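Local structure of putative carboxynorspermidine decarboxylase protein (Sinorhizobium meliloti, 3MT1) at residues Y6-N17 with A234-E243. The protein probably catalyses the pyridoxal 5'-phosphate-dependent decarboxylation of carboxynorspermidine and carboxyspermidine to norspermidine and spermidine. Numbering follows the deposited sequence.
Sequences YYLIDKAKLTRN and ASITKSTTLE
Tyr6 lays its ring over the aliphatic part of Glu243, CB standing 3.8 Å from the ring centroid, over one face. CG of Tyr6 lies between the backbone N and the carbonyl carbon (chi1 53°), which swings the ring across that partner. Glu243 also takes Thr241 OG1 on the anti lone pair of OE2, while its OE1 forms a salt bridge with Arg315. On the other face of the sheet, CD1 of Leu242 meets the Tyr7 ring face, and the Tyr7 hydroxyl bonds to His266 O. Antiparallel pairing of strands 6-10 and 240-243 runs on through Leu8, whose N lies 2.7 Å from Thr241 O; one water joins Leu8 O to Thr241 OG1. Ile9 rests CG1 against Thr240 OG1, 3.5 Å away. Asp10 N reaches Ser239 O, and its carboxylate N-caps the following helix by accepting from Lys13 N. One turn on, Leu14 CD1 touches Ile236 CD1 at 3.7 Å, and Arg16 NH2 bonds weakly to Thr237 O. Asn17 closes the contact with a fork: ND2 gives one N-H almost straight (174°) to a lone pair of Thr237 O, and the other to Ser235 O, 2.8 Å away, from above its carbonyl plane. A leucine in its place would probably leave both carbonyls without this donor and loosen the hold on the 236-239 turn. The paired strands belong to the beta domain and the helices flank the eight-stranded barrel, so the contact spans the junction of the two domains characteristic of class-II decarboxylases.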
ATOM      1  N   TYR B   6      -0.279  16.543   4.562  1.00 33.10           N
ATOM      2  CA  TYR B   6      -1.660  16.244   4.889  1.00 33.40           C
ATOM      3  C   TYR B   6      -2.525  16.251   3.607  1.00 32.68           C
ATOM      4  O   TYR B   6      -2.159  16.894   2.596  1.00 32.20           O
ATOM      5  CB  TYR B   6      -2.212  17.214   5.950  1.00 35.01           C
ATOM      6  CG  TYR B   6      -2.033  18.680   5.619  1.00 37.50           C
ATOM      7  CD1 TYR B   6      -2.998  19.379   4.903  1.00 40.44           C
ATOM      8  CD2 TYR B   6      -0.902  19.373   6.032  1.00 40.22           C
ATOM      9  CE1 TYR B   6      -2.835  20.741   4.611  1.00 42.28           C
ATOM     10  CE2 TYR B   6      -0.734  20.721   5.733  1.00 42.97           C
ATOM     11  CZ  TYR B   6      -1.702  21.391   5.015  1.00 43.29           C
ATOM     12  OH  TYR B   6      -1.526  22.720   4.719  1.00 47.31           O
ATOM     13  N   TYR B   7      -3.632  15.500   3.649  1.00 31.53           N
ATOM     14  CA  TYR B   7      -4.618  15.512   2.588  1.00 30.40           C
ATOM     15  C   TYR B   7      -5.598  16.596   2.962  1.00 32.03           C
ATOM     16  O   TYR B   7      -6.131  16.581   4.085  1.00 33.87           O
ATOM     17  CB  TYR B   7      -5.375  14.187   2.540  1.00 29.28           C
ATOM     18  CG  TYR B   7      -4.564  12.924   2.283  1.00 28.31           C
ATOM     19  CD1 TYR B   7      -4.246  12.059   3.337  1.00 29.41           C
ATOM     20  CD2 TYR B   7      -4.192  12.551   0.988  1.00 25.53           C
ATOM     21  CE1 TYR B   7      -3.519  10.883   3.124  1.00 29.36           C
ATOM     22  CE2 TYR B   7      -3.466  11.369   0.746  1.00 27.51           C
ATOM     23  CZ  TYR B   7      -3.131  10.533   1.829  1.00 31.03           C
ATOM     24  OH  TYR B   7      -2.409   9.354   1.641  1.00 29.86           O
ATOM     25  N   LEU B   8      -5.871  17.533   2.056  1.00 32.40           N
ATOM     26  CA  LEU B   8      -6.777  18.636   2.397  1.00 33.24           C
ATOM     27  C   LEU B   8      -8.057  18.514   1.603  1.00 32.87           C
ATOM     28  O   LEU B   8      -8.067  18.650   0.385  1.00 33.34           O
ATOM     29  CB  LEU B   8      -6.103  19.978   2.139  1.00 34.40           C
ATOM     30  CG  LEU B   8      -6.848  21.276   2.479  1.00 36.42           C
ATOM     31  CD1 LEU B   8      -7.368  21.268   3.851  1.00 35.15           C
ATOM     32  CD2 LEU B   8      -5.931  22.507   2.315  1.00 37.75           C
ATOM     33  N   ILE B   9      -9.141  18.219   2.282  1.00 33.05           N
ATOM     34  CA  ILE B   9     -10.389  18.097   1.595  1.00 32.93           C
ATOM     35  C   ILE B   9     -11.085  19.447   1.586  1.00 34.77           C
ATOM     36  O   ILE B   9     -11.423  19.986   2.638  1.00 35.76           O
ATOM     37  CB  ILE B   9     -11.271  17.038   2.242  1.00 33.22           C
ATOM     38  CG1 ILE B   9     -10.587  15.657   2.140  1.00 32.28           C
ATOM     39  CG2 ILE B   9     -12.694  17.064   1.618  1.00 31.96           C
ATOM     40  CD1 ILE B   9     -11.083  14.657   3.219  1.00 32.66           C
ATOM     41  N   ASP B  10     -11.269  19.992   0.387  1.00 35.25           N
ATOM     42  CA  ASP B  10     -11.907  21.281   0.235  1.00 38.25           C
ATOM     43  C   ASP B  10     -13.448  21.170   0.318  1.00 37.42           C
ATOM     44  O   ASP B  10     -14.110  20.699  -0.615  1.00 35.34           O
ATOM     45  CB  ASP B  10     -11.457  21.992  -1.070  1.00 39.74           C
ATOM     46  CG  ASP B  10     -12.053  23.403  -1.205  1.00 46.57           C
ATOM     47  OD1 ASP B  10     -11.302  24.405  -1.039  1.00 52.42           O
ATOM     48  OD2 ASP B  10     -13.298  23.520  -1.440  1.00 50.59           O
ATOM     49  N   LYS B  11     -14.001  21.664   1.423  1.00 38.25           N
ATOM     50  CA  LYS B  11     -15.423  21.592   1.648  1.00 38.68           C
ATOM     51  C   LYS B  11     -16.249  22.143   0.450  1.00 39.71           C
ATOM     52  O   LYS B  11     -17.208  21.503  -0.011  1.00 38.43           O
ATOM     53  CB  LYS B  11     -15.787  22.315   2.942  1.00 40.58           C
ATOM     54  CG  LYS B  11     -17.076  21.815   3.486  1.00 40.45           C
ATOM     55  CD  LYS B  11     -17.702  22.736   4.420  1.00 44.20           C
ATOM     56  CE  LYS B  11     -19.063  22.183   4.805  1.00 45.86           C
ATOM     57  NZ  LYS B  11     -19.887  23.214   5.476  1.00 49.13           N
ATOM     58  N   ALA B  12     -15.880  23.317  -0.054  1.00 41.47           N
ATOM     59  CA  ALA B  12     -16.633  23.918  -1.167  1.00 43.49           C
ATOM     60  C   ALA B  12     -16.587  23.114  -2.497  1.00 42.38           C
ATOM     61  O   ALA B  12     -17.580  23.064  -3.216  1.00 42.39           O
ATOM     62  CB  ALA B  12     -16.215  25.372  -1.390  1.00 45.41           C
ATOM     63  N   LYS B  13     -15.444  22.498  -2.807  1.00 41.68           N
ATOM     64  CA  LYS B  13     -15.288  21.721  -4.034  1.00 41.71           C
ATOM     65  C   LYS B  13     -15.975  20.368  -3.965  1.00 40.00           C
ATOM     66  O   LYS B  13     -16.526  19.884  -4.969  1.00 40.08           O
ATOM     67  CB  LYS B  13     -13.822  21.536  -4.390  1.00 41.07           C
ATOM     68  CG  LYS B  13     -13.247  22.806  -4.941  1.00 44.54           C
ATOM     69  CD  LYS B  13     -11.745  22.685  -5.099  1.00 45.15           C
ATOM     70  CE  LYS B  13     -11.164  24.017  -5.440  1.00 47.19           C
ATOM     71  NZ  LYS B  13      -9.744  23.894  -5.113  1.00 51.23           N
ATOM     72  N   LEU B  14     -15.940  19.768  -2.786  1.00 39.04           N
ATOM     73  CA  LEU B  14     -16.655  18.546  -2.570  1.00 38.26           C
ATOM     74  C   LEU B  14     -18.137  18.831  -2.765  1.00 39.55           C
ATOM     75  O   LEU B  14     -18.795  18.120  -3.510  1.00 39.86           O
ATOM     76  CB  LEU B  14     -16.372  17.982  -1.179  1.00 37.53           C
ATOM     77  CG  LEU B  14     -17.093  16.694  -0.755  1.00 38.09           C
ATOM     78  CD1 LEU B  14     -16.828  15.471  -1.687  1.00 39.28           C
ATOM     79  CD2 LEU B  14     -16.607  16.324   0.601  1.00 40.61           C
ATOM     80  N   THR B  15     -18.649  19.882  -2.133  1.00 41.00           N
ATOM     81  CA  THR B  15     -20.048  20.269  -2.300  1.00 42.62           C
ATOM     82  C   THR B  15     -20.459  20.495  -3.752  1.00 43.63           C
ATOM     83  O   THR B  15     -21.539  20.056  -4.148  1.00 43.71           O
ATOM     84  CB  THR B  15     -20.372  21.510  -1.487  1.00 44.76           C
ATOM     85  OG1 THR B  15     -20.164  21.207  -0.115  1.00 45.20           O
ATOM     86  CG2 THR B  15     -21.806  21.959  -1.704  1.00 45.02           C
ATOM     87  N   ARG B  16     -19.617  21.184  -4.527  1.00 44.85           N
ATOM     88  CA  ARG B  16     -19.830  21.345  -5.971  1.00 46.59           C
ATOM     89  C   ARG B  16     -20.186  19.966  -6.556  1.00 45.10           C
ATOM     90  O   ARG B  16     -21.201  19.833  -7.204  1.00 46.35           O
ATOM     91  CB  ARG B  16     -18.592  22.013  -6.615  1.00 47.91           C
ATOM     92  CG  ARG B  16     -18.511  22.184  -8.158  1.00 51.23           C
ATOM     93  CD  ARG B  16     -17.040  21.964  -8.633  1.00 55.25           C
ATOM     94  NE  ARG B  16     -16.461  20.830  -7.861  1.00 57.68           N
ATOM     95  CZ  ARG B  16     -15.209  20.358  -7.917  1.00 56.79           C
ATOM     96  NH1 ARG B  16     -14.298  20.884  -8.725  1.00 58.07           N
ATOM     97  NH2 ARG B  16     -14.873  19.329  -7.144  1.00 56.86           N
ATOM     98  N   ASN B  17     -19.409  18.926  -6.238  1.00 43.45           N
ATOM     99  CA  ASN B  17     -19.657  17.573  -6.748  1.00 41.48           C
ATOM    100  C   ASN B  17     -20.970  17.021  -6.258  1.00 40.94           C
ATOM    101  O   ASN B  17     -21.702  16.359  -6.993  1.00 40.62           O
ATOM    102  CB  ASN B  17     -18.563  16.593  -6.316  1.00 39.50           C
ATOM    103  CG  ASN B  17     -17.238  16.840  -6.991  1.00 39.73           C
ATOM    104  OD1 ASN B  17     -17.134  17.612  -7.950  1.00 43.52           O
ATOM    105  ND2 ASN B  17     -16.201  16.181  -6.488  1.00 38.63           N
ATOM    106  N   ALA B 234     -16.067   9.901  -9.241  1.00 37.28           N
ATOM    107  CA  ALA B 234     -16.851  11.074  -9.604  1.00 36.55           C
ATOM    108  C   ALA B 234     -17.391  11.897  -8.400  1.00 36.54           C
ATOM    109  O   ALA B 234     -17.715  13.085  -8.528  1.00 37.88           O
ATOM    110  CB  ALA B 234     -17.954  10.702 -10.569  1.00 35.79           C
ATOM    111  N   SER B 235     -17.486  11.279  -7.229  1.00 34.75           N
ATOM    112  CA  SER B 235     -17.895  12.006  -6.031  1.00 34.37           C
ATOM    113  C   SER B 235     -16.839  12.989  -5.540  1.00 34.44           C
ATOM    114  O   SER B 235     -17.156  14.024  -4.944  1.00 35.11           O
ATOM    115  CB  SER B 235     -18.160  11.008  -4.906  1.00 33.32           C
ATOM    116  OG  SER B 235     -19.090  10.048  -5.351  1.00 35.23           O
ATOM    117  N   ILE B 236     -15.586  12.657  -5.812  1.00 33.04           N
ATOM    118  CA  ILE B 236     -14.498  13.175  -5.039  1.00 33.00           C
ATOM    119  C   ILE B 236     -13.464  13.905  -5.911  1.00 33.69           C
ATOM    120  O   ILE B 236     -12.477  14.450  -5.408  1.00 33.25           O
ATOM    121  CB  ILE B 236     -13.935  12.005  -4.207  1.00 32.28           C
ATOM    122  CG1 ILE B 236     -13.888  12.394  -2.772  1.00 33.90           C
ATOM    123  CG2 ILE B 236     -12.652  11.329  -4.757  1.00 31.83           C
ATOM    124  CD1 ILE B 236     -15.203  12.160  -2.121  1.00 35.89           C
ATOM    125  N   THR B 237     -13.738  13.890  -7.219  1.00 33.58           N
ATOM    126  CA  THR B 237     -12.900  14.449  -8.263  1.00 34.59           C
ATOM    127  C   THR B 237     -12.508  15.894  -7.940  1.00 36.65           C
ATOM    128  O   THR B 237     -13.355  16.711  -7.586  1.00 37.34           O
ATOM    129  CB  THR B 237     -13.623  14.312  -9.660  1.00 34.93           C
ATOM    130  OG1 THR B 237     -12.681  14.390 -10.743  1.00 37.84           O
ATOM    131  CG2 THR B 237     -14.709  15.370  -9.863  1.00 34.04           C
ATOM    132  N   LYS B 238     -11.213  16.195  -8.031  1.00 41.23           N
ATOM    133  CA  LYS B 238     -10.702  17.580  -7.892  1.00 42.75           C
ATOM    134  C   LYS B 238     -11.078  18.263  -6.571  1.00 42.36           C
ATOM    135  O   LYS B 238     -11.036  19.496  -6.464  1.00 44.09           O
ATOM    136  CB  LYS B 238     -11.174  18.447  -9.075  1.00 46.19           C
ATOM    137  CG  LYS B 238     -10.616  17.995 -10.420  1.00 50.14           C
ATOM    138  CD  LYS B 238     -11.292  18.748 -11.551  1.00 58.29           C
ATOM    139  CE  LYS B 238     -11.868  17.765 -12.601  1.00 63.61           C
ATOM    140  NZ  LYS B 238     -10.804  16.970 -13.318  1.00 62.03           N
ATOM    141  N   SER B 239     -11.453  17.473  -5.575  1.00 40.39           N
ATOM    142  CA  SER B 239     -11.933  18.038  -4.337  1.00 41.20           C
ATOM    143  C   SER B 239     -10.833  18.182  -3.334  1.00 39.36           C
ATOM    144  O   SER B 239     -10.946  19.006  -2.419  1.00 40.75           O
ATOM    145  CB  SER B 239     -13.010  17.171  -3.699  1.00 41.56           C
ATOM    146  OG  SER B 239     -12.400  16.102  -2.992  1.00 39.79           O
ATOM    147  N   THR B 240      -9.795  17.362  -3.480  1.00 37.18           N
ATOM    148  CA  THR B 240      -8.821  17.183  -2.420  1.00 35.39           C
ATOM    149  C   THR B 240      -7.393  17.314  -2.937  1.00 34.75           C
ATOM    150  O   THR B 240      -7.095  16.885  -4.025  1.00 33.23           O
ATOM    151  CB  THR B 240      -9.022  15.785  -1.793  1.00 34.64           C
ATOM    152  OG1 THR B 240     -10.386  15.663  -1.334  1.00 36.31           O
ATOM    153  CG2 THR B 240      -8.039  15.506  -0.633  1.00 31.65           C
ATOM    154  N   THR B 241      -6.505  17.879  -2.123  1.00 35.49           N
ATOM    155  CA  THR B 241      -5.081  17.948  -2.459  1.00 35.67           C
ATOM    156  C   THR B 241      -4.225  17.215  -1.420  1.00 35.14           C
ATOM    157  O   THR B 241      -4.659  17.027  -0.271  1.00 36.02           O
ATOM    158  CB  THR B 241      -4.604  19.400  -2.540  1.00 37.17           C
ATOM    159  OG1 THR B 241      -4.981  20.077  -1.325  1.00 40.00           O
ATOM    160  CG2 THR B 241      -5.240  20.135  -3.767  1.00 37.41           C
ATOM    161  N   LEU B 242      -3.022  16.791  -1.824  1.00 33.72           N
ATOM    162  CA  LEU B 242      -2.011  16.345  -0.869  1.00 32.82           C
ATOM    163  C   LEU B 242      -0.945  17.453  -0.722  1.00 33.63           C
ATOM    164  O   LEU B 242      -0.177  17.690  -1.651  1.00 34.35           O
ATOM    165  CB  LEU B 242      -1.371  14.990  -1.289  1.00 30.95           C
ATOM    166  CG  LEU B 242      -0.175  14.449  -0.474  1.00 30.67           C
ATOM    167  CD1 LEU B 242      -0.469  14.329   1.040  1.00 27.72           C
ATOM    168  CD2 LEU B 242       0.463  13.125  -1.045  1.00 27.80           C
ATOM    169  N   GLU B 243      -0.899  18.107   0.439  1.00 34.02           N
ATOM    170  CA  GLU B 243       0.047  19.180   0.704  1.00 35.18           C
ATOM    171  C   GLU B 243       1.432  18.705   1.171  1.00 34.33           C
ATOM    172  O   GLU B 243       1.528  17.990   2.173  1.00 34.42           O
ATOM    173  CB  GLU B 243      -0.562  20.122   1.738  1.00 36.60           C
ATOM    174  CG  GLU B 243      -1.938  20.667   1.323  1.00 40.51           C
ATOM    175  CD  GLU B 243      -1.913  21.467   0.014  1.00 45.21           C
ATOM    176  OE1 GLU B 243      -0.970  22.284  -0.222  1.00 48.19           O
ATOM    177  OE2 GLU B 243      -2.852  21.284  -0.788  1.00 46.17           O
TER
HETATM  178  O   HOH W   1      -7.883  20.775  -1.158  1.00 45.08           O